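Local coordinates for putative sugar binding protein (Geobacillus stearothermophilus, PDB 6GT9) that binds galactose in the cleft between its two lobes and is probably the sugar-recognition component of a sensing system for galactan utilization, at residues A[74-79]-A[94-99]; A[118-123]-A[164-169]; A[226-231]-A[241-246]; A[205-210]-A[215-220]. All blocks are in the same frame, centred on the assembly; numbering follows the deposited sequence. Where two conformers were deposited one is given.

Contact 1. Residues A[74-79]-A[94-99]; sequences DEHLRI and QGLTEA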
loop_
_atom_site.group_PDB
_atom_site.type_symbol
_atom_site.label_atom_id
_atom_site.label_comp_id
_atom_site.label_asym_id
_atom_site.label_seq_id
_atom_site.Cartn_x
_atom_site.Cartn_y
_atom_site.Cartn_z
ATOM N N ASP A 74 5.495 -15.022 6.972
ATOM C CA ASP A 74 5.566 -16.473 6.798
ATOM C C ASP A 74 4.270 -17.033 6.240
ATOM O O ASP A 74 4.294 -17.900 5.357
ATOM C CB ASP A 74 5.907 -17.161 8.121
ATOM C CG ASP A 74 7.338 -16.900 8.558
ATOM O OD1 ASP A 74 8.180 -16.591 7.681
ATOM O OD2 ASP A 74 7.618 -16.992 9.775
ATOM N N GLU A 75 3.124 -16.577 6.751
ATOM C CA GLU A 75 1.853 -17.071 6.224
ATOM C C GLU A 75 1.680 -16.684 4.755
ATOM O O GLU A 75 1.209 -17.484 3.934
ATOM C CB GLU A 75 0.704 -16.535 7.078
ATOM C CG GLU A 75 -0.688 -16.902 6.605
ATOM C CD GLU A 75 -1.001 -18.389 6.697
ATOM O OE1 GLU A 75 -0.185 -19.176 7.249
ATOM O OE2 GLU A 75 -2.093 -18.763 6.212
ATOM N N HIS A 76 2.063 -15.454 4.418
ATOM C CA HIS A 76 2.046 -14.980 3.039
ATOM C C HIS A 76 2.881 -15.882 2.139
ATOM O O HIS A 76 2.440 -16.282 1.058
ATOM C CB HIS A 76 2.568 -13.539 3.018
ATOM C CG HIS A 76 2.168 -12.740 1.812
ATOM N ND1 HIS A 76 1.893 -11.390 1.884
ATOM C CD2 HIS A 76 2.029 -13.083 0.510
ATOM C CE1 HIS A 76 1.581 -10.941 0.682
ATOM N NE2 HIS A 76 1.662 -11.945 -0.173
ATOM N N LEU A 77 4.075 -16.214 2.573
ATOM C CA LEU A 77 4.916 -17.065 1.801
ATOM C C LEU A 77 4.385 -18.490 1.712
ATOM O O LEU A 77 4.612 -19.144 0.760
ATOM C CB LEU A 77 6.320 -17.090 2.320
ATOM C CG LEU A 77 7.057 -15.781 2.288
ATOM C CD1 LEU A 77 8.384 -15.952 2.967
ATOM C CD2 LEU A 77 7.220 -15.259 0.876
ATOM N N ARG A 78 3.679 -18.957 2.709
ATOM C CA ARG A 78 3.132 -20.313 2.660
ATOM C C ARG A 78 2.014 -20.408 1.632
ATOM O O ARG A 78 1.886 -21.422 0.928
ATOM C CB ARG A 78 2.629 -20.726 4.052
ATOM C CG ARG A 78 2.065 -22.128 4.132
ATOM C CD ARG A 78 1.346 -22.350 5.488
ATOM N NE ARG A 78 0.097 -21.592 5.542
ATOM C CZ ARG A 78 -1.012 -21.948 4.894
ATOM N NH1 ARG A 78 -1.032 -23.058 4.156
ATOM N NH2 ARG A 78 -2.105 -21.198 4.986
ATOM N N ILE A 79 1.205 -19.353 1.523
ATOM C CA ILE A 79 0.110 -19.320 0.558
ATOM C C ILE A 79 0.649 -19.266 -0.864
ATOM O O ILE A 79 0.109 -19.915 -1.772
ATOM C CB ILE A 79 -0.816 -18.134 0.870
ATOM C CG1 ILE A 79 -1.543 -18.388 2.199
ATOM C CG2 ILE A 79 -1.778 -17.884 -0.279
ATOM C CD1 ILE A 79 -2.289 -17.193 2.713
ATOM N N GLN A 94 2.173 -9.030 -3.816
ATOM C CA GLN A 94 3.216 -8.088 -3.431
ATOM C C GLN A 94 4.549 -8.816 -3.335
ATOM O O GLN A 94 4.615 -9.984 -2.934
ATOM C CB GLN A 94 2.914 -7.467 -2.074
ATOM C CG GLN A 94 1.752 -6.524 -2.001
ATOM C CD GLN A 94 1.271 -6.414 -0.561
ATOM O OE1 GLN A 94 0.863 -7.414 0.022
ATOM N NE2 GLN A 94 1.359 -5.209 0.030
ATOM N N GLY A 95 5.617 -8.128 -3.714
ATOM C CA GLY A 95 6.935 -8.573 -3.311
ATOM C C GLY A 95 7.200 -7.941 -1.966
ATOM O O GLY A 95 7.939 -6.957 -1.880
ATOM N N LEU A 96 6.573 -8.481 -0.912
ATOM C CA LEU A 96 6.391 -7.722 0.327
ATOM C C LEU A 96 7.722 -7.356 0.975
ATOM O O LEU A 96 7.881 -6.241 1.494
ATOM C CB LEU A 96 5.518 -8.515 1.294
ATOM C CG LEU A 96 4.845 -7.741 2.421
ATOM C CD1 LEU A 96 4.128 -6.505 1.867
ATOM C CD2 LEU A 96 3.864 -8.666 3.123
ATOM N N THR A 97 8.681 -8.280 0.978
ATOM C CA THR A 97 10.040 -8.007 1.428
ATOM C C THR A 97 11.009 -8.479 0.360
ATOM O O THR A 97 10.674 -9.314 -0.478
ATOM C CB THR A 97 10.383 -8.707 2.744
ATOM O OG1 THR A 97 10.300 -10.133 2.559
ATOM C CG2 THR A 97 9.436 -8.271 3.847
ATOM N N GLU A 98 12.225 -7.946 0.401
ATOM C CA GLU A 98 13.225 -8.394 -0.554
ATOM C C GLU A 98 13.898 -9.675 -0.095
ATOM O O GLU A 98 14.228 -10.534 -0.925
ATOM C CB GLU A 98 14.281 -7.309 -0.784
ATOM C CG GLU A 98 15.206 -7.664 -1.942
ATOM C CD GLU A 98 16.489 -6.867 -1.966
ATOM O OE1 GLU A 98 16.441 -5.693 -2.396
ATOM O OE2 GLU A 98 17.541 -7.422 -1.576
ATOM N N ALA A 99 14.085 -9.823 1.220
ATOM C CA ALA A 99 14.859 -10.940 1.752
ATOM C C ALA A 99 14.106 -12.260 1.641
ATOM O O ALA A 99 14.703 -13.302 1.349
ATOM C CB ALA A 99 15.233 -10.660 3.212
#

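Contact 2. Residues A[118-123]-A[164-169]; sequences IDTDAP and TAAHQQ. With GAL (beta-D-galactopyranose), chain E.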
loop_
_atom_site.group_PDB
_atom_site.type_symbol
_atom_site.label_atom_id
_atom_site.label_comp_id
_atom_site.label_asym_id
_atom_site.label_seq_id
_atom_site.Cartn_x
_atom_site.Cartn_y
_atom_site.Cartn_z
ATOM N N ILE A 118 2.207 -6.761 -7.589
ATOM C CA ILE A 118 1.149 -5.760 -7.510
ATOM C C ILE A 118 1.348 -4.967 -6.223
ATOM O O ILE A 118 1.733 -5.535 -5.194
ATOM C CB ILE A 118 -0.249 -6.422 -7.568
ATOM C CG1 ILE A 118 -1.371 -5.381 -7.563
ATOM C CG2 ILE A 118 -0.448 -7.450 -6.420
ATOM C CD1 ILE A 118 -2.701 -5.972 -7.936
ATOM N N ASP A 119 1.142 -3.644 -6.303
ATOM C CA ASP A 119 1.095 -2.753 -5.137
ATOM C C ASP A 119 2.468 -2.529 -4.509
ATOM O O ASP A 119 2.789 -1.415 -4.092
ATOM C CB ASP A 119 0.093 -3.300 -4.088
ATOM C CG ASP A 119 0.109 -2.518 -2.772
ATOM O OD1 ASP A 119 0.892 -2.891 -1.869
ATOM O OD2 ASP A 119 -0.675 -1.545 -2.633
ATOM N N THR A 120 3.282 -3.571 -4.426
ATOM C CA THR A 120 4.638 -3.507 -3.889
ATOM C C THR A 120 5.524 -4.346 -4.800
ATOM O O THR A 120 5.216 -5.520 -5.038
ATOM C CB THR A 120 4.694 -4.067 -2.449
ATOM O OG1 THR A 120 3.721 -3.410 -1.621
ATOM C CG2 THR A 120 6.095 -3.929 -1.850
ATOM N N ASP A 121 6.617 -3.776 -5.300
ATOM C CA ASP A 121 7.445 -4.503 -6.258
ATOM C C ASP A 121 8.600 -5.249 -5.587
ATOM O O ASP A 121 9.079 -4.864 -4.517
ATOM C CB ASP A 121 8.011 -3.552 -7.324
ATOM C CG ASP A 121 8.503 -4.293 -8.561
ATOM O OD1 ASP A 121 8.178 -5.498 -8.708
ATOM O OD2 ASP A 121 9.194 -3.679 -9.410
ATOM N N ALA A 122 9.057 -6.322 -6.249
ATOM C CA ALA A 122 10.332 -6.978 -5.946
ATOM C C ALA A 122 11.238 -6.876 -7.173
ATOM O O ALA A 122 11.470 -7.871 -7.878
ATOM C CB ALA A 122 10.137 -8.436 -5.529
ATOM N N PRO A 123 11.798 -5.688 -7.436
ATOM C CA PRO A 123 12.404 -5.433 -8.758
ATOM C C PRO A 123 13.679 -6.211 -9.037
ATOM O O PRO A 123 14.094 -6.282 -10.204
ATOM C CB PRO A 123 12.671 -3.919 -8.742
ATOM C CG PRO A 123 12.806 -3.584 -7.299
ATOM C CD PRO A 123 11.895 -4.519 -6.544
ATOM N N THR A 164 9.407 -3.577 7.904
ATOM C CA THR A 164 10.008 -4.567 7.018
ATOM C C THR A 164 9.413 -4.570 5.616
ATOM O O THR A 164 10.109 -4.917 4.661
ATOM C CB THR A 164 9.861 -5.969 7.625
ATOM O OG1 THR A 164 8.469 -6.301 7.755
ATOM C CG2 THR A 164 10.498 -6.022 8.995
ATOM N N ALA A 165 8.138 -4.203 5.467
ATOM C CA ALA A 165 7.506 -4.229 4.151
ATOM C C ALA A 165 8.119 -3.190 3.222
ATOM O O ALA A 165 8.304 -2.022 3.586
ATOM C CB ALA A 165 6.004 -3.988 4.258
ATOM N N ALA A 166 8.386 -3.623 1.991
ATOM C CA ALA A 166 9.162 -2.827 1.057
ATOM C C ALA A 166 8.449 -1.534 0.677
ATOM O O ALA A 166 9.091 -0.488 0.566
ATOM C CB ALA A 166 9.482 -3.666 -0.187
ATOM N N HIS A 167 7.129 -1.575 0.456
ATOM C CA HIS A 167 6.436 -0.350 0.047
ATOM C C HIS A 167 6.375 0.657 1.186
ATOM O O HIS A 167 6.459 1.870 0.957
ATOM C CB HIS A 167 5.027 -0.647 -0.485
ATOM C CG HIS A 167 4.109 -1.344 0.476
ATOM N ND1 HIS A 167 4.542 -2.244 1.428
ATOM C CD2 HIS A 167 2.755 -1.346 0.554
ATOM C CE1 HIS A 167 3.500 -2.742 2.075
ATOM N NE2 HIS A 167 2.403 -2.216 1.561
ATOM N N GLN A 168 6.244 0.165 2.416
ATOM C CA GLN A 168 6.285 1.042 3.583
ATOM C C GLN A 168 7.656 1.676 3.737
ATOM O O GLN A 168 7.766 2.885 3.980
ATOM C CB GLN A 168 5.907 0.248 4.837
ATOM C CG GLN A 168 4.510 -0.341 4.760
ATOM C CD GLN A 168 3.460 0.733 4.551
ATOM O OE1 GLN A 168 3.118 1.463 5.479
ATOM N NE2 GLN A 168 2.961 0.852 3.319
ATOM N N GLN A 169 8.716 0.876 3.601
ATOM C CA GLN A 169 10.067 1.429 3.689
ATOM C C GLN A 169 10.279 2.513 2.647
ATOM O O GLN A 169 10.855 3.572 2.942
ATOM C CB GLN A 169 11.103 0.318 3.521
ATOM C CG GLN A 169 11.265 -0.602 4.726
ATOM C CD GLN A 169 12.113 -1.826 4.398
ATOM O OE1 GLN A 169 12.552 -2.003 3.262
ATOM N NE2 GLN A 169 12.334 -2.677 5.387
HETATM C C1 GAL E . -2.035 0.686 1.393
HETATM C C2 GAL E . -1.039 -0.290 0.799
HETATM C C3 GAL E . -1.551 -1.739 0.880
HETATM C C4 GAL E . -1.888 -2.093 2.319
HETATM C C5 GAL E . -2.818 -1.054 2.920
HETATM C C6 GAL E . -3.042 -1.261 4.420
HETATM O O1 GAL E . -1.515 2.000 1.324
HETATM O O2 GAL E . -0.789 0.011 -0.582
HETATM O O3 GAL E . -0.541 -2.619 0.492
HETATM O O4 GAL E . -0.693 -2.173 3.103
HETATM O O5 GAL E . -2.310 0.333 2.764
HETATM O O6 GAL E . -4.171 -0.540 4.865
#

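Contact 3. Residues A[226-231]-A[241-246]; sequences IGVAKV and TYIIGF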
loop_
_atom_site.group_PDB
_atom_site.type_symbol
_atom_site.label_atom_id
_atom_site.label_comp_id
_atom_site.label_asym_id
_atom_site.label_seq_id
_atom_site.Cartn_x
_atom_site.Cartn_y
_atom_site.Cartn_z
ATOM N N ILE A 226 -6.483 7.438 9.485
ATOM C CA ILE A 226 -7.760 7.249 10.158
ATOM C C ILE A 226 -7.542 7.001 11.644
ATOM O O ILE A 226 -8.235 7.579 12.491
ATOM C CB ILE A 226 -8.537 6.102 9.491
ATOM C CG1 ILE A 226 -8.995 6.528 8.097
ATOM C CG2 ILE A 226 -9.722 5.664 10.372
ATOM C CD1 ILE A 226 -9.370 5.352 7.206
ATOM N N GLY A 227 -6.568 6.151 11.985
ATOM C CA GLY A 227 -6.252 5.929 13.389
ATOM C C GLY A 227 -5.780 7.195 14.081
ATOM O O GLY A 227 -6.196 7.495 15.203
ATOM N N VAL A 228 -4.925 7.967 13.412
ATOM C CA VAL A 228 -4.428 9.206 14.004
ATOM C C VAL A 228 -5.559 10.203 14.190
ATOM O O VAL A 228 -5.675 10.840 15.245
ATOM C CB VAL A 228 -3.305 9.794 13.139
ATOM C CG1 VAL A 228 -2.831 11.129 13.733
ATOM C CG2 VAL A 228 -2.177 8.810 13.013
ATOM N N ALA A 229 -6.422 10.346 13.180
ATOM C CA ALA A 229 -7.471 11.356 13.250
ATOM C C ALA A 229 -8.423 11.082 14.408
ATOM O O ALA A 229 -8.874 12.014 15.084
ATOM C CB ALA A 229 -8.234 11.415 11.931
ATOM N N LYS A 230 -8.751 9.809 14.644
ATOM C CA LYS A 230 -9.597 9.475 15.784
ATOM C C LYS A 230 -8.979 9.959 17.088
ATOM O O LYS A 230 -9.676 10.510 17.946
ATOM C CB LYS A 230 -9.836 7.968 15.838
ATOM C CG LYS A 230 -10.521 7.491 17.117
ATOM C CD LYS A 230 -10.183 6.018 17.411
ATOM C CE LYS A 230 -10.992 5.462 18.580
ATOM N NZ LYS A 230 -12.421 5.251 18.214
ATOM N N VAL A 231 -7.670 9.764 17.256
ATOM C CA VAL A 231 -7.019 10.173 18.496
ATOM C C VAL A 231 -6.940 11.697 18.590
ATOM O O VAL A 231 -7.193 12.284 19.651
ATOM C CB VAL A 231 -5.635 9.505 18.596
ATOM C CG1 VAL A 231 -4.837 10.083 19.759
ATOM C CG2 VAL A 231 -5.807 8.014 18.777
ATOM N N THR A 241 -3.318 19.921 14.487
ATOM C CA THR A 241 -2.322 18.920 14.180
ATOM C C THR A 241 -2.440 18.630 12.703
ATOM O O THR A 241 -3.498 18.423 12.244
ATOM C CB THR A 241 -2.672 17.648 14.942
ATOM O OG1 THR A 241 -2.593 17.905 16.321
ATOM C CG2 THR A 241 -1.764 16.518 14.607
ATOM N N TYR A 242 -1.326 18.628 11.996
ATOM C CA TYR A 242 -1.298 18.362 10.563
ATOM C C TYR A 242 -1.220 16.858 10.327
ATOM O O TYR A 242 -0.339 16.184 10.866
ATOM C CB TYR A 242 -0.111 19.068 9.907
ATOM C CG TYR A 242 0.010 18.848 8.409
ATOM C CD1 TYR A 242 -0.629 19.688 7.505
ATOM C CD2 TYR A 242 0.774 17.797 7.899
ATOM C CE1 TYR A 242 -0.517 19.481 6.127
ATOM C CE2 TYR A 242 0.893 17.586 6.527
ATOM C CZ TYR A 242 0.246 18.426 5.646
ATOM O OH TYR A 242 0.376 18.223 4.279
ATOM N N ILE A 243 -2.135 16.330 9.522
ATOM C CA ILE A 243 -2.151 14.900 9.204
ATOM C C ILE A 243 -2.094 14.735 7.696
ATOM O O ILE A 243 -2.982 15.222 6.985
ATOM C CB ILE A 243 -3.397 14.196 9.755
ATOM C CG1 ILE A 243 -3.513 14.398 11.257
ATOM C CG2 ILE A 243 -3.332 12.700 9.445
ATOM C CD1 ILE A 243 -4.776 13.789 11.834
ATOM N N ILE A 244 -1.086 14.016 7.207
ATOM C CA ILE A 244 -1.079 13.550 5.825
ATOM C C ILE A 244 -1.024 12.025 5.852
ATOM O O ILE A 244 -0.184 11.436 6.543
ATOM C CB ILE A 244 0.069 14.168 4.995
ATOM C CG1 ILE A 244 0.010 13.657 3.535
ATOM C CG2 ILE A 244 1.416 13.926 5.643
ATOM C CD1 ILE A 244 0.812 14.484 2.518
ATOM N N GLY A 245 -1.963 11.395 5.161
ATOM C CA GLY A 245 -2.024 9.938 5.123
ATOM C C GLY A 245 -2.014 9.381 3.717
ATOM O O GLY A 245 -1.718 10.106 2.764
ATOM N N PHE A 246 -2.327 8.089 3.575
ATOM C CA PHE A 246 -2.356 7.402 2.294
ATOM C C PHE A 246 -3.764 6.927 1.965
ATOM O O PHE A 246 -4.551 6.592 2.853
ATOM C CB PHE A 246 -1.400 6.192 2.272
ATOM C CG PHE A 246 -0.133 6.440 1.494
ATOM C CD1 PHE A 246 0.866 7.248 2.012
ATOM C CD2 PHE A 246 0.041 5.885 0.238
ATOM C CE1 PHE A 246 2.025 7.484 1.307
ATOM C CE2 PHE A 246 1.198 6.126 -0.491
ATOM C CZ PHE A 246 2.194 6.935 0.053
#

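Contact 4. Residues A[205-210]-A[215-220]; sequences YTILKK and NAFYGT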
loop_
_atom_site.group_PDB
_atom_site.type_symbol
_atom_site.label_atom_id
_atom_site.label_comp_id
_atom_site.label_asym_id
_atom_site.label_seq_id
_atom_site.Cartn_x
_atom_site.Cartn_y
_atom_site.Cartn_z
ATOM N N TYR A 205 -1.609 7.718 20.205
ATOM C CA TYR A 205 -1.800 8.149 21.586
ATOM C C TYR A 205 -0.489 8.101 22.367
ATOM O O TYR A 205 -0.099 9.086 23.004
ATOM C CB TYR A 205 -2.878 7.287 22.241
ATOM C CG TYR A 205 -3.128 7.589 23.699
ATOM C CD1 TYR A 205 -4.013 8.590 24.079
ATOM C CD2 TYR A 205 -2.485 6.864 24.695
ATOM C CE1 TYR A 205 -4.243 8.862 25.413
ATOM C CE2 TYR A 205 -2.707 7.129 26.030
ATOM C CZ TYR A 205 -3.585 8.130 26.382
ATOM O OH TYR A 205 -3.806 8.400 27.713
ATOM N N THR A 206 0.223 6.972 22.306
ATOM C CA THR A 206 1.492 6.871 23.025
ATOM C C THR A 206 2.534 7.849 22.485
ATOM O O THR A 206 3.366 8.343 23.251
ATOM C CB THR A 206 2.023 5.435 22.971
ATOM O OG1 THR A 206 2.287 5.065 21.614
ATOM C CG2 THR A 206 1.005 4.470 23.541
ATOM N N ILE A 207 2.510 8.139 21.179
ATOM C CA ILE A 207 3.419 9.149 20.631
ATOM C C ILE A 207 3.143 10.505 21.262
ATOM O O ILE A 207 4.070 11.229 21.654
ATOM C CB ILE A 207 3.305 9.218 19.094
ATOM C CG1 ILE A 207 3.940 8.005 18.427
ATOM C CG2 ILE A 207 3.970 10.488 18.567
ATOM C CD1 ILE A 207 3.766 7.986 16.914
ATOM N N LEU A 208 1.864 10.876 21.369
ATOM C CA LEU A 208 1.532 12.181 21.921
ATOM C C LEU A 208 1.878 12.275 23.404
ATOM O O LEU A 208 2.220 13.362 23.883
ATOM C CB LEU A 208 0.054 12.491 21.676
ATOM C CG LEU A 208 -0.257 12.559 20.170
ATOM C CD1 LEU A 208 -1.749 12.726 19.883
ATOM C CD2 LEU A 208 0.551 13.670 19.519
ATOM N N LYS A 209 1.836 11.164 24.143
ATOM C CA LYS A 209 2.175 11.276 25.562
ATOM C C LYS A 209 3.689 11.340 25.774
ATOM O O LYS A 209 4.159 12.098 26.629
ATOM C CB LYS A 209 1.529 10.142 26.375
ATOM C CG LYS A 209 2.063 8.723 26.181
ATOM C CD LYS A 209 1.266 7.727 27.072
ATOM C CE LYS A 209 1.597 6.257 26.773
ATOM N NZ LYS A 209 0.386 5.372 26.630
ATOM N N LYS A 210 4.471 10.602 24.979
ATOM C CA LYS A 210 5.927 10.700 25.072
ATOM C C LYS A 210 6.484 11.940 24.380
ATOM O O LYS A 210 7.555 12.427 24.763
ATOM C CB LYS A 210 6.590 9.458 24.479
ATOM C CG LYS A 210 6.613 8.257 25.412
ATOM C CD LYS A 210 7.582 7.195 24.901
ATOM C CE LYS A 210 8.979 7.772 24.699
ATOM N NZ LYS A 210 9.942 6.745 24.205
ATOM N N ASN A 215 3.265 17.957 16.281
ATOM C CA ASN A 215 2.132 18.667 15.705
ATOM C C ASN A 215 1.877 18.249 14.258
ATOM O O ASN A 215 1.090 18.904 13.560
ATOM C CB ASN A 215 2.336 20.192 15.808
ATOM C CG ASN A 215 3.625 20.672 15.135
ATOM O OD1 ASN A 215 4.293 19.923 14.413
ATOM N ND2 ASN A 215 3.974 21.938 15.369
ATOM N N ALA A 216 2.513 17.173 13.798
ATOM C CA ALA A 216 2.313 16.675 12.446
ATOM C C ALA A 216 2.460 15.156 12.427
ATOM O O ALA A 216 3.392 14.608 13.025
ATOM C CB ALA A 216 3.301 17.320 11.464
ATOM N N PHE A 217 1.540 14.486 11.734
ATOM C CA PHE A 217 1.592 13.040 11.537
ATOM C C PHE A 217 1.638 12.717 10.052
ATOM O O PHE A 217 1.000 13.395 9.242
ATOM C CB PHE A 217 0.377 12.330 12.133
ATOM C CG PHE A 217 0.418 12.176 13.626
ATOM C CD1 PHE A 217 -0.074 13.181 14.454
ATOM C CD2 PHE A 217 0.917 11.017 14.204
ATOM C CE1 PHE A 217 -0.069 13.029 15.840
ATOM C CE2 PHE A 217 0.941 10.865 15.604
ATOM C CZ PHE A 217 0.443 11.873 16.416
ATOM N N TYR A 218 2.377 11.659 9.715
ATOM C CA TYR A 218 2.451 11.101 8.367
ATOM C C TYR A 218 2.146 9.612 8.467
ATOM O O TYR A 218 2.896 8.877 9.112
ATOM C CB TYR A 218 3.840 11.321 7.770
ATOM C CG TYR A 218 4.162 10.558 6.496
ATOM C CD1 TYR A 218 3.242 10.464 5.457
ATOM C CD2 TYR A 218 5.414 9.994 6.310
ATOM C CE1 TYR A 218 3.544 9.796 4.274
ATOM C CE2 TYR A 218 5.733 9.324 5.133
ATOM C CZ TYR A 218 4.801 9.241 4.113
ATOM O OH TYR A 218 5.127 8.582 2.945
ATOM N N GLY A 219 1.050 9.177 7.853
ATOM C CA GLY A 219 0.694 7.758 7.800
ATOM C C GLY A 219 0.988 7.216 6.413
ATOM O O GLY A 219 0.737 7.891 5.413
ATOM N N THR A 220 1.541 6.000 6.350
ATOM C CA THR A 220 2.023 5.488 5.072
ATOM C C THR A 220 1.202 4.334 4.527
ATOM O O THR A 220 1.576 3.774 3.492
ATOM C CB THR A 220 3.495 5.061 5.172
ATOM O OG1 THR A 220 3.628 3.913 6.027
ATOM C CG2 THR A 220 4.344 6.206 5.725
#

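Contact 1. Residues A[74-79]-A[94-99]
His76 on helix 73-85 turns its imidazole toward Gln94 and Leu96 in the loop after strand 90-93. The contact lies where helix 73-85 returns to strand 90-93 in a beta-alpha-beta crossover of the N-terminal lobe. The torsion chi1 of -159° sets the ring anti to the main-chain nitrogen and carries it off the helix toward that loop.

The apolar part is supplied by Leu96. Its methyl CD2 comes obliquely to the imidazole, 3.6 Å from His76 ND1 and 4.0 Å from His76 CE1. Phe101 from helix 98-110 adds an edge-to-face ring contact to His76 and also touches Leu96.

The polar part is held by partners around the pair. His76 NE2 is hydrogen-bonded to Thr93 OG1, which helps to fix the rotation of the ring. Gln94 NE2 bonds to Asp119 and Glu38, two galactose-binding residues, and Gln94 itself touches the sugar. With NE2 held on that side, the amide presents its oxygen to the helix, its plane 37° from the imidazole.

Off the contact, a salt bridge within helix 73-85 has Arg78 gripping Glu75 side-on, NH2 of Arg78 reaching OE2 of Glu75 at 2.7 Å. Back at the loop, Gln94 OE1 stands in the plane of the imidazole at its edge, 3.7 Å from His76 CE1.

Contact 2. Residues A[118-123]-A[164-169]
The galactose pocket lies between the two lobes, and here loop 118-123 of one lobe meets the start of helix 166-179 of the other, with Asp119 and Thr120 against His167. Thr120 lays its hydroxyl over one face of the imidazole, offset toward the rim, with OG1 3.0 Å from His167 CG. On the opposite face Gln168 NE2 sits over the ring centre, so the ring is held between two polar groups. Thr120 CG2 packs 3.8 Å from Ala166 CB. With chi1 at 59°, His167 CG sits between backbone N and carbonyl carbon, turning the ring toward Thr120 and the sugar.

Asp119 OD2 accepts a hydrogen bond from galactose O2 at 2.6 Å, while OD1 of Asp119 takes Thr120 OG1 at 2.9 Å, on its anti side but tilted from the carboxylate plane. His167 places its ring edge toward the ligand, NE2 donating to galactose O3 at 3.2 Å and only weakly to O4. Replacing Asp119 with an alanine would probably leave galactose O2 without its close carboxylate acceptor and the Thr120 hydroxyl without the acceptor that orients it. Polar side chains from both lobes converging on one sugar characterise the closed cleft of type I periplasmic sugar-binding proteins.

Contact 3. Residues A[226-231]-A[241-246]
The bond from Lys230 N to Ile226 O, 3.1 Å long, closes the helical turn that sets Val228 and Ala229 against Ile243 of strand 242-246. Across the interface itself the meeting is entirely apolar and centres on the end of one isoleucine.

Ile243 stands up from the strand toward the helix. Its CG1 lies anti to the carbonyl carbon (chi1 -56°) and the chain then runs on extended, which pushes the methyl CD1 to the helix surface. There CD1 touches Val228 CG1 at 3.8 Å. Val228 and Ile243 run antiparallel alongside each other, and CG1 of Val228 also lies 4.2 Å from CG1 of Ile243. The same methyl CD1 rests on Ala229, 3.9 Å from its CA and 4.2 Å from its CB; the small alanine lets the isoleucine come right up to the helix backbone.

Neighbours complete the layer: Phe217 of the adjacent strand lies against Val228, while Tyr255, Thr260 and Ile261 cover Ala229. Strand 216-219, helix 224-235 and strand 242-246 follow one another in the chain, with the two strands parallel neighbours in the sheet: the classic beta-alpha-beta unit of an alpha/beta lobe.

Contact 4. Residues A[205-210]-A[215-220]
Phe217 points its ring end-on at helix 197-210, and Leu208 and Ile207 receive it from two directions. Leu208 comes to the edge: its CG lies in the ring plane, 3.9 Å from Phe217 CZ. The branch beyond does most of the touching, with Leu208 CD2 3.6 Å from Phe217 CZ and 3.8 Å from Phe217 CE1, whereas CD1 of Leu208 stands further off at 4.2 Å from CZ. The methyl groups therefore straddle the far rim of the ring instead of covering a face.

Ile207 approaches differently. Its CD1 reaches obliquely to Phe217 CE2 at 4.2 Å, on the side of the ring across from CE1. Phe217 reaches that far because its CG is anti to the carbonyl carbon (chi1 -77°), with the ring plane turned about perpendicular to the plane through CA, CB and CG (chi2 88°).

The surroundings belong to the same lobe. Ala157 of strand 154-160 touches both Ile207 and Phe217, and Val231 and Phe235 of helix 224-235 touch Leu208. Cutting Leu208 back to an alanine would probably open a gap at the CZ end of the Phe217 ring, leaving that rim without its leucine partner from helix 197-210 and the ring freer to shift.

The next residue on the strand, Tyr218, faces the other way and stacks on Phe175. Strand 216-219 thus has helices packed on both of its sides, and helix 197-210 supplies the crossover from strand 185-192, as in the three-layer alpha/beta/alpha sandwich of periplasmic binding protein lobes.

Overall arrangement
From the N terminus the four contacts follow one another in series as 1, 2, 4 and 3; none nests in or crosses another. Contact 1 closes the short helix-to-strand return from 74 to 99 in the first lobe. Contact 2 closes the long excursion from 118 to 169, in which the chain passes into the second lobe, and so ties the lobes together at the sugar. It touches contact 1 through Leu96 O and Ala166 N. Contacts 4 and 3 close two successive helix-to-strand returns on neighbouring strands of the second sheet, their centres about 9 Å apart. Gln168 OE1 and Thr220 OG1 link contact 2 to contact 4.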